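Local coordinates for uncharacterized protein (Trypanosoma congolense, PDB 4E40) that serves as a cell-surface receptor for haptoglobin-hemoglobin, probably in uptake of heme iron, this chain being the helical bundle of the longer membrane protein, at residues Lys186-Asn189 with Ala190-Thr193; Thr194-Ser197 with Ile198-Ser201. One frame throughout, in Å; residues are numbered along the deposited sequence.

Overall arrangement
Contacts 1 and 2 follow each other along the chain, their centres about 11 Å apart, and both use helix 192-246. Contact 1 is the turn that leads from helix 183-187 into this long helix. Its chemistry is polar: one carboxylate takes a backbone amide, a second pairs with a lysine, and waters bridge backbone groups; Asp188 and Val191 are its buried residues. Contact 2 lies in regular helix one step further on, where repeating backbone bonds leave the side chains to divide by side, with Phe195 and Ile198 buried among other helices while Gln196 and Thr200 are exposed. The two touch where Lys186 O packs 3.8 Å from Phe195 CD2.

Contact 1: residues Lys186-Asn189 with Ala190-Thr193; sequences KEDN and AVKT
The carboxylates of Asp188 and Glu187 reach forward to Ala190, just before the next helix, and to Lys192, its first residue. Asp188 OD1 takes the N-H of Ala190 on its anti side, 18° out of the carboxylate plane and 2.8 Å from the nitrogen, which makes an Asx turn. A short acidic side chain suits this place, because with CG anti to its backbone N (chi1 -177°) OD1 reaches an amide two residues on. Asp188 O accepts two further amides: Val191 N, at the N-cap, lies 3.0 Å from this oxygen, above the carbonyl plane, and Lys192 N, of the first helical residue, bonds to it at 2.8 Å. The Glu187 chain, bent at chi2 (-57°), brings OE2 to Lys192 NZ in a salt bridge modelled at a very short 2.5 Å. Water 1 donates to both Lys186 O and Lys192 O, and water 3 links Asn189 O to Thr193 N. The turn thus joins helix 183-187 to helix 192-246; Asp188 OD2 accepts from Lys6 N, Ile5 packs on Asp188 and Val191, Lys186 NZ pairs with Asp180, and Lys139 of helix 82-147 bonds Ala190 O.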
loop_
_atom_site.group_PDB
_atom_site.type_symbol
_atom_site.label_atom_id
_atom_site.label_comp_id
_atom_site.label_asym_id
_atom_site.label_seq_id
_atom_site.Cartn_x
_atom_site.Cartn_y
_atom_site.Cartn_z
ATOM N N LYS A 186 30.102 -0.260 9.652
ATOM C CA LYS A 186 28.724 -0.637 10.017
ATOM C C LYS A 186 28.469 -0.344 11.504
ATOM O O LYS A 186 27.361 0.092 11.872
ATOM C CB LYS A 186 28.565 -2.124 9.758
ATOM C CG LYS A 186 27.191 -2.663 10.173
ATOM C CD LYS A 186 27.037 -4.113 9.755
ATOM C CE LYS A 186 25.761 -4.647 10.352
ATOM N NZ LYS A 186 25.739 -6.144 10.225
ATOM N N GLU A 187 29.493 -0.595 12.344
ATOM C CA GLU A 187 29.370 -0.455 13.797
ATOM C C GLU A 187 29.841 0.887 14.344
ATOM O O GLU A 187 29.726 1.135 15.543
ATOM C CB GLU A 187 30.159 -1.581 14.496
ATOM C CG GLU A 187 29.742 -2.990 14.137
ATOM C CD GLU A 187 28.281 -3.233 14.416
ATOM O OE1 GLU A 187 27.613 -3.952 13.640
ATOM O OE2 GLU A 187 27.804 -2.706 15.440
ATOM N N ASP A 188 30.355 1.779 13.489
ATOM C CA ASP A 188 30.870 3.070 13.964
ATOM C C ASP A 188 29.719 3.939 14.523
ATOM O O ASP A 188 28.667 4.048 13.903
ATOM C CB ASP A 188 31.570 3.784 12.813
ATOM C CG ASP A 188 32.211 5.106 13.239
ATOM O OD1 ASP A 188 31.482 6.110 13.507
ATOM O OD2 ASP A 188 33.456 5.089 13.285
ATOM N N ASN A 189 29.907 4.561 15.684
ATOM C CA ASN A 189 28.836 5.319 16.303
ATOM C C ASN A 189 28.281 6.482 15.554
ATOM O O ASN A 189 27.134 6.846 15.787
ATOM C CB ASN A 189 29.365 5.878 17.628
ATOM C CG ASN A 189 29.361 4.859 18.708
ATOM O OD1 ASN A 189 29.036 3.696 18.474
ATOM N ND2 ASN A 189 29.689 5.291 19.922
ATOM N N ALA A 190 29.020 7.032 14.595
ATOM C CA ALA A 190 28.496 8.134 13.815
ATOM C C ALA A 190 27.404 7.715 12.874
ATOM O O ALA A 190 26.661 8.557 12.399
ATOM C CB ALA A 190 29.629 8.785 13.019
ATOM N N VAL A 191 27.316 6.422 12.604
ATOM C CA VAL A 191 26.398 5.939 11.552
ATOM C C VAL A 191 25.644 4.676 11.910
ATOM O O VAL A 191 24.703 4.322 11.192
ATOM C CB VAL A 191 27.145 5.717 10.201
ATOM C CG1 VAL A 191 27.440 7.059 9.502
ATOM C CG2 VAL A 191 28.438 4.907 10.425
ATOM N N LYS A 192 26.033 3.971 12.975
ATOM C CA LYS A 192 25.468 2.639 13.202
ATOM C C LYS A 192 23.940 2.616 13.269
ATOM O O LYS A 192 23.270 1.782 12.623
ATOM C CB LYS A 192 26.052 2.004 14.488
ATOM C CG LYS A 192 25.430 0.660 14.872
ATOM C CD LYS A 192 26.132 0.165 16.124
ATOM C CE LYS A 192 25.285 -0.847 16.876
ATOM N NZ LYS A 192 25.605 -2.240 16.523
ATOM N N THR A 193 23.389 3.509 14.085
ATOM C CA THR A 193 21.919 3.530 14.209
ATOM C C THR A 193 21.235 4.070 12.955
ATOM O O THR A 193 20.155 3.607 12.625
ATOM C CB THR A 193 21.465 4.285 15.491
ATOM O OG1 THR A 193 21.808 5.659 15.352
ATOM C CG2 THR A 193 22.167 3.731 16.710
HETATM O O HOH W 1 24.717 -0.619 11.585
HETATM O O HOH W 2 24.645 -2.643 13.261
HETATM O O HOH W 3 24.880 5.313 16.033
#

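Contact 2: residues Thr194-Ser197 with Ile198-Ser201; sequences TFQS and ILTS
Regular alpha helix near the start of helix 192-246, one of the long rods of the receptor's helical bundle, sets Phe195 and Ile198 on a buried side and Gln196 and Thr200 on an exposed one. Backbone bonds from residue i+4 to residue i tie the turns together; that from Thr200 N to Gln196 O, 3.0 Å long, is nearly straight at 169° and lies in the carbonyl plane. On the buried side Ile198 CD1 comes to the edge of the Phe195 ring, near its plane, 4.4 Å from CD1 of the ring. Large apolar groups suit this side: both residues pack on Leu25 of helix 12-26, while Leu179 meets Phe195 and Leu175 meets Ile198 from helix 172-180. On the exposed side the Gln196 chain, bent at chi2 (40°), crosses Thr200 at about a right angle, and its OE1 stands 3.5 Å from Thr200 CG2. Thr200 OG1 is 3.1 Å from both Gln196 O and Ser197 O, two acceptors for one proton. The short hydroxyl side chains can fold back on the helix in this way. Ser197 does so through chi1 81°, which places OG between its backbone N and carbonyl carbon, where it donates to Thr194 O, an acceptor that also holds Ile198 N. Water 4 bridges the next turn, donating to Ser197 OG and, at 2.8 Å, to Ser201 OG.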
loop_
_atom_site.group_PDB
_atom_site.type_symbol
_atom_site.label_atom_id
_atom_site.label_comp_id
_atom_site.label_asym_id
_atom_site.label_seq_id
_atom_site.Cartn_x
_atom_site.Cartn_y
_atom_site.Cartn_z
ATOM N N THR A 194 21.892 4.993 12.243
ATOM C CA THR A 194 21.416 5.491 10.972
ATOM C C THR A 194 21.282 4.367 9.948
ATOM O O THR A 194 20.223 4.191 9.315
ATOM C CB THR A 194 22.329 6.604 10.485
ATOM O OG1 THR A 194 22.304 7.669 11.457
ATOM C CG2 THR A 194 21.834 7.140 9.145
ATOM N N PHE A 195 22.306 3.539 9.865
ATOM C CA PHE A 195 22.258 2.395 8.927
ATOM C C PHE A 195 21.171 1.395 9.300
ATOM O O PHE A 195 20.404 0.927 8.419
ATOM C CB PHE A 195 23.597 1.618 8.916
ATOM C CG PHE A 195 24.776 2.351 8.327
ATOM C CD1 PHE A 195 24.692 3.265 7.222
ATOM C CD2 PHE A 195 26.031 2.096 8.886
ATOM C CE1 PHE A 195 25.847 3.851 6.691
ATOM C CE2 PHE A 195 27.173 2.645 8.339
ATOM C CZ PHE A 195 27.094 3.540 7.247
ATOM N N GLN A 196 21.043 1.045 10.591
ATOM C CA GLN A 196 19.991 0.143 11.009
ATOM C C GLN A 196 18.619 0.717 10.721
ATOM O O GLN A 196 17.746 -0.031 10.273
ATOM C CB GLN A 196 20.097 -0.226 12.495
ATOM C CG GLN A 196 19.250 -1.486 12.811
ATOM C CD GLN A 196 19.310 -2.594 11.717
ATOM O OE1 GLN A 196 18.266 -2.931 11.061
ATOM N NE2 GLN A 196 20.532 -3.150 11.478
ATOM N N SER A 197 18.463 2.036 10.877
ATOM C CA SER A 197 17.141 2.645 10.640
ATOM C C SER A 197 16.782 2.581 9.155
ATOM O O SER A 197 15.629 2.452 8.787
ATOM C CB SER A 197 17.119 4.091 11.152
ATOM O OG SER A 197 17.725 4.914 10.177
ATOM N N ILE A 198 17.773 2.651 8.261
ATOM C CA ILE A 198 17.444 2.589 6.827
ATOM C C ILE A 198 16.882 1.220 6.519
ATOM O O ILE A 198 15.929 1.122 5.804
ATOM C CB ILE A 198 18.690 2.810 5.915
ATOM C CG1 ILE A 198 19.238 4.226 6.124
ATOM C CG2 ILE A 198 18.302 2.571 4.442
ATOM C CD1 ILE A 198 20.697 4.352 5.618
ATOM N N LEU A 199 17.536 0.154 7.022
ATOM C CA LEU A 199 17.164 -1.211 6.740
ATOM C C LEU A 199 15.747 -1.474 7.321
ATOM O O LEU A 199 14.917 -2.006 6.589
ATOM C CB LEU A 199 18.179 -2.197 7.344
ATOM C CG LEU A 199 19.594 -2.161 6.742
ATOM C CD1 LEU A 199 20.478 -3.206 7.464
ATOM C CD2 LEU A 199 19.485 -2.518 5.239
ATOM N N THR A 200 15.509 -1.022 8.554
ATOM C CA THR A 200 14.155 -1.177 9.145
ATOM C C THR A 200 13.111 -0.388 8.373
ATOM O O THR A 200 12.002 -0.925 8.080
ATOM C CB THR A 200 14.161 -0.902 10.645
ATOM O OG1 THR A 200 14.723 0.362 10.935
ATOM C CG2 THR A 200 14.980 -1.869 11.334
ATOM N N SER A 201 13.434 0.839 8.007
ATOM C CA SER A 201 12.455 1.678 7.252
ATOM C C SER A 201 12.169 1.078 5.884
ATOM O O SER A 201 10.984 0.982 5.486
ATOM C CB SER A 201 12.948 3.100 7.073
ATOM O OG SER A 201 13.013 3.772 8.338
HETATM O O HOH W 4 15.399 5.317 8.304
#